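Local coordinates for glycoside Hydrolase (Bacteroides plebeius, PDB 5T3B), which belongs to glycoside hydrolase family 50 and probably cleaves glycosidic bonds in agarose-type red-algal galactans, as its relatives do, at residues S157-H162 with S460-M465; Q189-S194 with G238-N243; K439-E444 with Y453-Y458. One frame throughout, in Å; residues are numbered along the deposited sequence. Where two conformers were deposited one is given.

Contact 1. Residues S157-H162 with S460-M465; sequences SEIGFH and SLTKYM
Phe161 and Met465 set their side chains at about a right angle, and the sulfur comes to the rim of the ring rather than over it. Met465 SD lies 4.9 Å from the Phe161 ring centroid and 85° off the ring normal. Its nearest ring atom is Phe161 CE2, at 3.7 Å. The Met465 chain is extended at chi2 and bent at chi3 (148°), which leaves its CE 4.0 Å from Phe161 CZ, somewhat above the ring plane.

Ile159 meets the helix with two separate branches. Its chi1 of -62° places CG2 opposite the backbone N, and this methyl settles 4.0 Å from Met465 CB. The longer branch, opposite the carbonyl carbon, brings Ile159 CD1 to 3.8 Å from Thr462 CG2. Thr462 turns its methyl to this neighbour and keeps OG1 for Thr459 O within its own helix.

No hydrogen bond joins the two segments themselves. Just outside them, Asn469 and Trp470 bind the carbonyls of Ile159 and Glu158, and Tyr419 of helix 412-427 touches both Phe161 and Met465. Gly160, with positive phi and bonds back into the last turn, closes helix 145-158 before strand 163-165. The turn that follows this Schellman-capped helix end is thus docked on helix 459-469 through a Met-aromatic contact, consistent with the outer layer of a (beta/alpha)8 barrel.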
loop_
_atom_site.group_PDB
_atom_site.type_symbol
_atom_site.label_atom_id
_atom_site.label_comp_id
_atom_site.label_asym_id
_atom_site.label_seq_id
_atom_site.Cartn_x
_atom_site.Cartn_y
_atom_site.Cartn_z
ATOM N N SER A 157 -16.725 -4.870 6.438
ATOM C CA SER A 157 -16.612 -6.287 6.660
ATOM C C SER A 157 -17.459 -7.152 5.759
ATOM O O SER A 157 -17.060 -8.247 5.365
ATOM C CB SER A 157 -16.883 -6.640 8.145
ATOM O OG SER A 157 -18.236 -6.495 8.442
ATOM N N GLU A 158 -18.619 -6.657 5.438
ATOM C CA GLU A 158 -19.523 -7.402 4.544
ATOM C C GLU A 158 -18.968 -7.567 3.144
ATOM O O GLU A 158 -19.388 -8.495 2.429
ATOM C CB GLU A 158 -20.903 -6.703 4.480
ATOM C CG GLU A 158 -21.657 -6.831 5.786
ATOM C CD GLU A 158 -22.845 -5.842 5.879
ATOM O OE1 GLU A 158 -22.946 -4.878 5.026
ATOM O OE2 GLU A 158 -23.655 -6.005 6.799
ATOM N N ILE A 159 -18.065 -6.658 2.738
ATOM C CA ILE A 159 -17.420 -6.654 1.430
ATOM C C ILE A 159 -16.005 -7.297 1.577
ATOM O O ILE A 159 -15.274 -7.408 0.611
ATOM C CB ILE A 159 -17.292 -5.153 0.885
ATOM C CG1 ILE A 159 -18.700 -4.518 0.706
ATOM C CG2 ILE A 159 -16.506 -5.030 -0.479
ATOM C CD1 ILE A 159 -18.562 -2.982 0.679
ATOM N N GLY A 160 -15.649 -7.765 2.768
ATOM C CA GLY A 160 -14.344 -8.393 3.019
ATOM C C GLY A 160 -13.177 -7.442 3.141
ATOM O O GLY A 160 -12.032 -7.884 2.970
ATOM N N PHE A 161 -13.447 -6.190 3.525
ATOM C CA PHE A 161 -12.399 -5.249 3.923
ATOM C C PHE A 161 -12.424 -5.133 5.441
ATOM O O PHE A 161 -13.482 -4.954 6.028
ATOM C CB PHE A 161 -12.635 -3.860 3.306
ATOM C CG PHE A 161 -12.401 -3.760 1.829
ATOM C CD1 PHE A 161 -11.104 -3.723 1.294
ATOM C CD2 PHE A 161 -13.449 -3.690 0.938
ATOM C CE1 PHE A 161 -10.909 -3.582 -0.062
ATOM C CE2 PHE A 161 -13.256 -3.511 -0.398
ATOM C CZ PHE A 161 -11.972 -3.476 -0.917
ATOM N N HIS A 162 -11.219 -5.058 6.021
ATOM C CA HIS A 162 -11.081 -5.070 7.495
ATOM C C HIS A 162 -10.180 -4.048 8.086
ATOM O O HIS A 162 -10.097 -3.919 9.293
ATOM C CB HIS A 162 -10.701 -6.468 7.970
ATOM C CG HIS A 162 -11.708 -7.528 7.596
ATOM N ND1 HIS A 162 -12.813 -7.795 8.373
ATOM C CD2 HIS A 162 -11.840 -8.308 6.492
ATOM C CE1 HIS A 162 -13.523 -8.732 7.781
ATOM N NE2 HIS A 162 -12.988 -9.030 6.620
ATOM N N SER A 460 -21.975 -1.943 -7.978
ATOM C CA SER A 460 -21.421 -2.795 -8.999
ATOM C C SER A 460 -19.963 -3.124 -8.766
ATOM O O SER A 460 -19.539 -4.258 -9.025
ATOM C CB SER A 460 -21.641 -2.168 -10.390
ATOM O OG SER A 460 -22.993 -2.184 -10.834
ATOM N N LEU A 461 -19.196 -2.157 -8.277
ATOM C CA LEU A 461 -17.838 -2.374 -7.890
ATOM C C LEU A 461 -17.764 -3.273 -6.635
ATOM O O LEU A 461 -16.953 -4.231 -6.593
ATOM C CB LEU A 461 -17.161 -1.044 -7.685
ATOM C CG LEU A 461 -15.749 -1.105 -7.072
ATOM C CD1 LEU A 461 -14.781 -1.928 -7.936
ATOM C CD2 LEU A 461 -15.172 0.304 -6.873
ATOM N N THR A 462 -18.534 -2.954 -5.608
ATOM C CA THR A 462 -18.410 -3.692 -4.362
ATOM C C THR A 462 -18.826 -5.162 -4.532
ATOM O O THR A 462 -18.303 -6.032 -3.807
ATOM C CB THR A 462 -19.132 -3.031 -3.222
ATOM O OG1 THR A 462 -20.520 -3.012 -3.462
ATOM C CG2 THR A 462 -18.613 -1.695 -2.930
ATOM N N LYS A 463 -19.709 -5.468 -5.463
ATOM C CA LYS A 463 -20.054 -6.856 -5.741
ATOM C C LYS A 463 -18.830 -7.618 -6.174
ATOM O O LYS A 463 -18.530 -8.712 -5.644
ATOM C CB LYS A 463 -21.133 -6.894 -6.817
ATOM C CG LYS A 463 -21.600 -8.320 -7.272
ATOM C CD LYS A 463 -20.689 -8.880 -8.367
ATOM C CE LYS A 463 -21.209 -10.132 -9.048
ATOM N NZ LYS A 463 -21.322 -11.230 -8.088
ATOM N N TYR A 464 -18.113 -7.074 -7.164
ATOM C CA TYR A 464 -16.920 -7.782 -7.660
ATOM C C TYR A 464 -15.785 -7.811 -6.615
ATOM O O TYR A 464 -15.019 -8.793 -6.557
ATOM C CB TYR A 464 -16.422 -7.183 -8.984
ATOM C CG TYR A 464 -17.428 -7.447 -10.096
ATOM C CD1 TYR A 464 -17.613 -8.702 -10.618
ATOM C CD2 TYR A 464 -18.292 -6.471 -10.535
ATOM C CE1 TYR A 464 -18.557 -8.959 -11.559
ATOM C CE2 TYR A 464 -19.278 -6.711 -11.429
ATOM C CZ TYR A 464 -19.396 -7.964 -11.969
ATOM O OH TYR A 464 -20.361 -8.216 -12.949
ATOM N N MET A 465 -15.667 -6.722 -5.839
ATOM C CA MET A 465 -14.696 -6.722 -4.745
ATOM C C MET A 465 -14.975 -7.825 -3.752
ATOM O O MET A 465 -14.069 -8.533 -3.319
ATOM C CB MET A 465 -14.686 -5.391 -3.989
ATOM C CG MET A 465 -14.180 -4.237 -4.803
ATOM S SD MET A 465 -14.466 -2.711 -3.822
ATOM C CE MET A 465 -13.108 -1.691 -4.300
#

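Contact 2. Residues Q189-S194 with G238-N243; sequences QAPSFS and GMFRNN
An apolar, face-on contact between Phe240 and Pro191 joins the end of strand 188-190 to the loop that follows helix 224-232. Pro191 CG stands 3.6 Å from the centroid of the Phe240 ring and only 8° off its normal, which meets the geometry of a CH-pi interaction. Pro191 CB lies over the same face, 3.6 Å from Phe240 CZ.

The ring is also held on its other face, where Met239 CG sits 3.5 Å above the plane and over the centre, making a sandwich of proline, phenylalanine and methionine. At the edge comes the amide end of Gln189, with its CD 3.9 Å from Phe240 CE1 and the amide plane turned 73° against the ring. Phe193 completes the surround: its CZ approaches Phe240 CE2 obliquely at 3.9 Å, while its own ring stacks with Phe237.

With chi1 at -55°, Phe240 has CG opposite its carbonyl carbon, and the ring reaches across to the strand end. Behind it, a type II turn from Phe240 to Asn243 is braced by Asn243 ND2, which donates to Met239 O over 3.1 Å, a carbonyl that Asn177 also binds. Cutting Phe240 back to an alanine would probably open a gap between Pro191 and Met239 and remove one of the two rings beside Phe193. The direct contact is apolar, dispersion and CH-pi against a rigid proline, while backbone bonds from Gln189 to Asp245 and Leu247 and from Pro191 to Phe250 hold the chain just after 243 against the strand.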
loop_
_atom_site.group_PDB
_atom_site.type_symbol
_atom_site.label_atom_id
_atom_site.label_comp_id
_atom_site.label_asym_id
_atom_site.label_seq_id
_atom_site.Cartn_x
_atom_site.Cartn_y
_atom_site.Cartn_z
ATOM N N GLN A 189 -6.297 -0.284 11.969
ATOM C CA GLN A 189 -5.784 0.942 11.327
ATOM C C GLN A 189 -4.296 0.897 11.119
ATOM O O GLN A 189 -3.544 0.338 11.933
ATOM C CB GLN A 189 -6.252 2.205 12.025
ATOM C CG GLN A 189 -5.736 2.367 13.374
ATOM C CD GLN A 189 -6.196 3.647 14.147
ATOM O OE1 GLN A 189 -6.647 4.724 13.575
ATOM N NE2 GLN A 189 -6.073 3.571 15.373
ATOM N N ALA A 190 -3.870 1.552 10.053
ATOM C CA ALA A 190 -2.456 1.714 9.761
ATOM C C ALA A 190 -2.195 3.192 9.426
ATOM O O ALA A 190 -2.432 3.615 8.271
ATOM C CB ALA A 190 -2.004 0.854 8.630
ATOM N N PRO A 191 -1.853 4.019 10.414
ATOM C CA PRO A 191 -1.655 5.442 10.174
ATOM C C PRO A 191 -0.460 5.723 9.345
ATOM O O PRO A 191 0.518 4.959 9.323
ATOM C CB PRO A 191 -1.480 6.054 11.559
ATOM C CG PRO A 191 -0.890 4.898 12.323
ATOM C CD PRO A 191 -1.632 3.677 11.827
ATOM N N SER A 192 -0.511 6.839 8.630
ATOM C CA SER A 192 0.612 7.370 7.850
ATOM C C SER A 192 1.169 8.612 8.495
ATOM O O SER A 192 0.421 9.388 9.151
ATOM C CB SER A 192 0.180 7.587 6.404
ATOM O OG SER A 192 -0.933 8.499 6.360
ATOM N N PHE A 193 2.481 8.736 8.436
ATOM C CA PHE A 193 3.264 9.835 8.966
ATOM C C PHE A 193 4.089 10.442 7.832
ATOM O O PHE A 193 4.138 9.958 6.710
ATOM C CB PHE A 193 4.181 9.329 10.082
ATOM C CG PHE A 193 3.427 8.851 11.306
ATOM C CD1 PHE A 193 2.897 7.576 11.386
ATOM C CD2 PHE A 193 3.239 9.666 12.380
ATOM C CE1 PHE A 193 2.220 7.142 12.499
ATOM C CE2 PHE A 193 2.590 9.228 13.498
ATOM C CZ PHE A 193 2.043 7.984 13.545
ATOM N N SER A 194 4.749 11.551 8.171
ATOM C CA SER A 194 5.618 12.316 7.268
ATOM C C SER A 194 6.962 12.564 7.968
ATOM O O SER A 194 7.256 13.684 8.401
ATOM C CB SER A 194 4.956 13.623 6.878
ATOM O OG SER A 194 3.742 13.406 6.205
ATOM N N GLY A 238 1.351 8.238 20.498
ATOM C CA GLY A 238 0.700 7.936 21.767
ATOM C C GLY A 238 -0.512 7.052 21.673
ATOM O O GLY A 238 -0.643 6.115 22.432
ATOM N N MET A 239 -1.344 7.296 20.669
ATOM C CA MET A 239 -2.550 6.452 20.559
ATOM C C MET A 239 -2.328 5.116 19.843
ATOM O O MET A 239 -3.190 4.248 19.826
ATOM C CB MET A 239 -3.688 7.210 19.902
ATOM C CG MET A 239 -3.507 7.480 18.452
ATOM S SD MET A 239 -5.027 8.227 17.672
ATOM C CE MET A 239 -5.263 9.594 18.609
ATOM N N PHE A 240 -1.140 4.959 19.266
ATOM C CA PHE A 240 -0.844 3.811 18.448
ATOM C C PHE A 240 0.015 2.763 19.136
ATOM O O PHE A 240 -0.101 1.557 18.871
ATOM C CB PHE A 240 -0.210 4.202 17.137
ATOM C CG PHE A 240 -1.020 5.190 16.341
ATOM C CD1 PHE A 240 -2.319 4.867 15.907
ATOM C CD2 PHE A 240 -0.577 6.460 16.068
ATOM C CE1 PHE A 240 -3.088 5.785 15.188
ATOM C CE2 PHE A 240 -1.339 7.358 15.325
ATOM C CZ PHE A 240 -2.595 7.010 14.898
ATOM N N ARG A 241 0.902 3.208 20.011
ATOM C CA ARG A 241 1.818 2.259 20.618
ATOM C C ARG A 241 1.047 1.310 21.552
ATOM O O ARG A 241 0.129 1.731 22.254
ATOM C CB ARG A 241 2.927 2.996 21.372
ATOM C CG ARG A 241 2.476 3.779 22.570
ATOM C CD ARG A 241 3.764 4.194 23.280
ATOM N NE ARG A 241 4.605 5.122 22.544
ATOM C CZ ARG A 241 4.437 6.421 22.591
ATOM N NH1 ARG A 241 3.520 6.963 23.437
ATOM N NH2 ARG A 241 5.187 7.190 21.803
ATOM N N ASN A 242 1.468 0.050 21.557
ATOM C CA ASN A 242 0.876 -0.968 22.426
ATOM C C ASN A 242 -0.619 -1.141 22.259
ATOM O O ASN A 242 -1.341 -1.508 23.161
ATOM C CB ASN A 242 1.225 -0.694 23.886
ATOM C CG ASN A 242 2.720 -0.677 24.101
ATOM O OD1 ASN A 242 3.326 0.335 24.563
ATOM N ND2 ASN A 242 3.318 -1.717 23.722
ATOM N N ASN A 243 -1.089 -0.874 21.051
ATOM C CA ASN A 243 -2.500 -0.900 20.739
ATOM C C ASN A 243 -2.721 -2.063 19.770
ATOM O O ASN A 243 -2.264 -1.987 18.598
ATOM C CB ASN A 243 -2.905 0.436 20.158
ATOM C CG ASN A 243 -4.394 0.517 19.911
ATOM O OD1 ASN A 243 -5.061 -0.503 19.627
ATOM N ND2 ASN A 243 -4.922 1.707 20.033
#

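Contact 3. Residues K439-E444 with Y453-Y458; sequences KYLDDE and YNYKPY
Asp442 and Tyr458 both place CG opposite the carbonyl carbon (chi1 -77° in Asp442), and their side chains cross at about a right angle, the carboxylate plane turned 44° from the ring. Tyr458 OH donates to the syn lone pair of Asp442 OD2 over 2.6 Å. The same oxygen accepts from a water, 2.7 Å from OD2, which in turn takes the N-H of Tyr453, so the carboxylate reaches both ends of 453-458. Its other oxygen, OD1, is bound by Gly449 N.

Tyr453 turns its ring under Glu444. Glu444 CB lies 4.0 Å from the ring centroid, over the face, a CH-pi contact. From there the chain runs out across the rim, and the carboxylate lies nearly parallel to the ring (14°) but offset beyond CE2. Asp442 O meets the edge of this ring, near CD1.

On the buried side, Leu441 CD1 packs 3.8 Å from Tyr455 CE1, while Tyr440 OH comes to the ring edge of Tyr455, 3.5 Å from CD1. Both phenols find their polar partners further out, Tyr440 in Trp148 and Tyr455 in Gly133 N. Lys439 NZ ties 439-444 to itself, bonding Leu441 O at 2.7 Å and Asp443 OD1 in a salt bridge. Asp442 is thus one polar tie of the loop, beside backbone bonds such as that with Leu451, and the donors on both its oxygens would probably favour a charged carboxylate.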
loop_
_atom_site.group_PDB
_atom_site.type_symbol
_atom_site.label_atom_id
_atom_site.label_comp_id
_atom_site.label_asym_id
_atom_site.label_seq_id
_atom_site.Cartn_x
_atom_site.Cartn_y
_atom_site.Cartn_z
ATOM N N LYS A 439 -9.559 4.752 -3.114
ATOM C CA LYS A 439 -9.718 5.102 -1.707
ATOM C C LYS A 439 -11.174 5.034 -1.326
ATOM O O LYS A 439 -12.027 4.645 -2.103
ATOM C CB LYS A 439 -9.068 6.457 -1.398
ATOM C CG LYS A 439 -9.692 7.613 -2.144
ATOM C CD LYS A 439 -9.020 8.950 -1.761
ATOM C CE LYS A 439 -9.343 10.108 -2.662
ATOM N NZ LYS A 439 -10.640 10.739 -2.310
ATOM N N TYR A 440 -11.427 5.423 -0.062
ATOM C CA TYR A 440 -12.776 5.362 0.491
ATOM C C TYR A 440 -13.805 6.138 -0.351
ATOM O O TYR A 440 -14.766 5.540 -0.810
ATOM C CB TYR A 440 -12.684 5.889 1.934
ATOM C CG TYR A 440 -13.973 6.026 2.686
ATOM C CD1 TYR A 440 -14.914 4.999 2.757
ATOM C CD2 TYR A 440 -14.248 7.203 3.362
ATOM C CE1 TYR A 440 -16.089 5.161 3.444
ATOM C CE2 TYR A 440 -15.435 7.364 4.103
ATOM C CZ TYR A 440 -16.343 6.327 4.103
ATOM O OH TYR A 440 -17.531 6.520 4.789
ATOM N N LEU A 441 -13.585 7.448 -0.509
ATOM C CA LEU A 441 -14.515 8.313 -1.228
ATOM C C LEU A 441 -13.955 8.878 -2.493
ATOM O O LEU A 441 -12.761 9.127 -2.613
ATOM C CB LEU A 441 -14.894 9.564 -0.368
ATOM C CG LEU A 441 -15.569 9.258 0.926
ATOM C CD1 LEU A 441 -15.702 10.445 1.796
ATOM C CD2 LEU A 441 -16.889 8.636 0.756
ATOM N N ASP A 442 -14.862 9.115 -3.419
ATOM C CA ASP A 442 -14.521 9.973 -4.551
ATOM C C ASP A 442 -14.006 11.324 -4.095
ATOM O O ASP A 442 -14.415 11.838 -3.042
ATOM C CB ASP A 442 -15.759 10.229 -5.417
ATOM C CG ASP A 442 -16.167 9.121 -6.317
ATOM O OD1 ASP A 442 -15.434 8.144 -6.518
ATOM O OD2 ASP A 442 -17.294 9.316 -6.861
ATOM N N ASP A 443 -13.129 11.931 -4.900
ATOM C CA ASP A 443 -13.027 13.366 -4.871
ATOM C C ASP A 443 -14.281 13.963 -5.472
ATOM O O ASP A 443 -14.967 13.310 -6.234
ATOM C CB ASP A 443 -11.785 13.860 -5.633
ATOM C CG ASP A 443 -10.456 13.436 -5.097
ATOM O OD1 ASP A 443 -10.354 13.050 -3.943
ATOM O OD2 ASP A 443 -9.477 13.647 -5.932
ATOM N N GLU A 444 -14.578 15.236 -5.204
ATOM C CA GLU A 444 -15.759 15.836 -5.813
ATOM C C GLU A 444 -15.720 15.721 -7.332
ATOM O O GLU A 444 -16.780 15.570 -7.968
ATOM C CB GLU A 444 -15.953 17.277 -5.354
ATOM C CG GLU A 444 -17.332 17.836 -5.723
ATOM C CD GLU A 444 -17.693 19.098 -4.937
ATOM O OE1 GLU A 444 -16.720 19.713 -4.437
ATOM O OE2 GLU A 444 -18.914 19.488 -4.838
ATOM N N TYR A 453 -19.147 10.796 -3.589
ATOM C CA TYR A 453 -18.909 11.935 -2.716
ATOM C C TYR A 453 -20.066 12.127 -1.702
ATOM O O TYR A 453 -19.864 12.820 -0.708
ATOM C CB TYR A 453 -18.725 13.170 -3.595
ATOM C CG TYR A 453 -18.152 14.355 -2.874
ATOM C CD1 TYR A 453 -16.853 14.369 -2.452
ATOM C CD2 TYR A 453 -18.945 15.476 -2.646
ATOM C CE1 TYR A 453 -16.289 15.468 -1.806
ATOM C CE2 TYR A 453 -18.417 16.557 -1.992
ATOM C CZ TYR A 453 -17.102 16.545 -1.554
ATOM O OH TYR A 453 -16.531 17.635 -0.882
ATOM N N ASN A 454 -21.243 11.544 -1.997
ATOM C CA ASN A 454 -22.384 11.514 -1.082
ATOM C C ASN A 454 -22.463 10.280 -0.222
ATOM O O ASN A 454 -23.517 9.966 0.319
ATOM C CB ASN A 454 -23.701 11.721 -1.809
ATOM C CG ASN A 454 -23.712 12.983 -2.566
ATOM O OD1 ASN A 454 -23.270 14.024 -2.094
ATOM N ND2 ASN A 454 -24.139 12.865 -3.837
ATOM N N TYR A 455 -21.333 9.589 -0.086
ATOM C CA TYR A 455 -21.228 8.391 0.748
ATOM C C TYR A 455 -22.069 7.217 0.259
ATOM O O TYR A 455 -22.382 6.325 1.023
ATOM C CB TYR A 455 -21.475 8.702 2.225
ATOM C CG TYR A 455 -20.570 9.674 2.884
ATOM C CD1 TYR A 455 -19.414 9.252 3.585
ATOM C CD2 TYR A 455 -20.785 11.071 2.855
ATOM C CE1 TYR A 455 -18.602 10.146 4.197
ATOM C CE2 TYR A 455 -19.965 11.991 3.445
ATOM C CZ TYR A 455 -18.841 11.548 4.153
ATOM O OH TYR A 455 -17.961 12.400 4.774
ATOM N N LYS A 456 -22.377 7.179 -1.034
ATOM C CA LYS A 456 -23.096 6.027 -1.585
ATOM C C LYS A 456 -22.155 5.016 -2.231
ATOM O O LYS A 456 -21.427 5.371 -3.148
ATOM C CB LYS A 456 -24.124 6.499 -2.562
ATOM C CG LYS A 456 -25.205 7.372 -1.916
ATOM C CD LYS A 456 -25.593 7.039 -0.473
ATOM C CE LYS A 456 -26.950 7.683 -0.214
ATOM N NZ LYS A 456 -27.913 7.216 -1.244
ATOM N N PRO A 457 -22.168 3.771 -1.760
ATOM C CA PRO A 457 -21.294 2.773 -2.369
ATOM C C PRO A 457 -21.605 2.566 -3.840
ATOM O O PRO A 457 -22.787 2.551 -4.278
ATOM C CB PRO A 457 -21.594 1.513 -1.586
ATOM C CG PRO A 457 -22.078 2.015 -0.238
ATOM C CD PRO A 457 -22.893 3.211 -0.604
ATOM N N TYR A 458 -20.549 2.330 -4.618
ATOM C CA TYR A 458 -20.701 1.894 -5.992
ATOM C C TYR A 458 -20.935 0.394 -5.946
ATOM O O TYR A 458 -19.994 -0.394 -5.962
ATOM C CB TYR A 458 -19.467 2.279 -6.774
ATOM C CG TYR A 458 -19.340 3.709 -7.066
ATOM C CD1 TYR A 458 -20.153 4.318 -8.048
ATOM C CD2 TYR A 458 -18.400 4.497 -6.446
ATOM C CE1 TYR A 458 -20.014 5.660 -8.347
ATOM C CE2 TYR A 458 -18.257 5.848 -6.762
ATOM C CZ TYR A 458 -19.079 6.435 -7.737
ATOM O OH TYR A 458 -18.941 7.751 -8.100
HETATM O O HOH W 1 -19.028 11.355 -6.525
#

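Contacts 1 and 3 are neighbours, their centres 14 Å apart: 453-458 leads directly into the helix that carries 460-465, and contact 3 is nested inside the chain loop closed by contact 1. Met450, between the segments of contact 3, touches Phe161, Thr462 and Met465, while Arg415 meets both Leu461 and the ring of Tyr458. Contact 2 lies further round the fold, with centres 25 Å from each of the others and nearest atoms about 6 Å from contact 1 and about 11 Å from contact 3. A bound 1,2-ethanediol, probably from crystallisation, lies about 4 Å from the Tyr458 side chain.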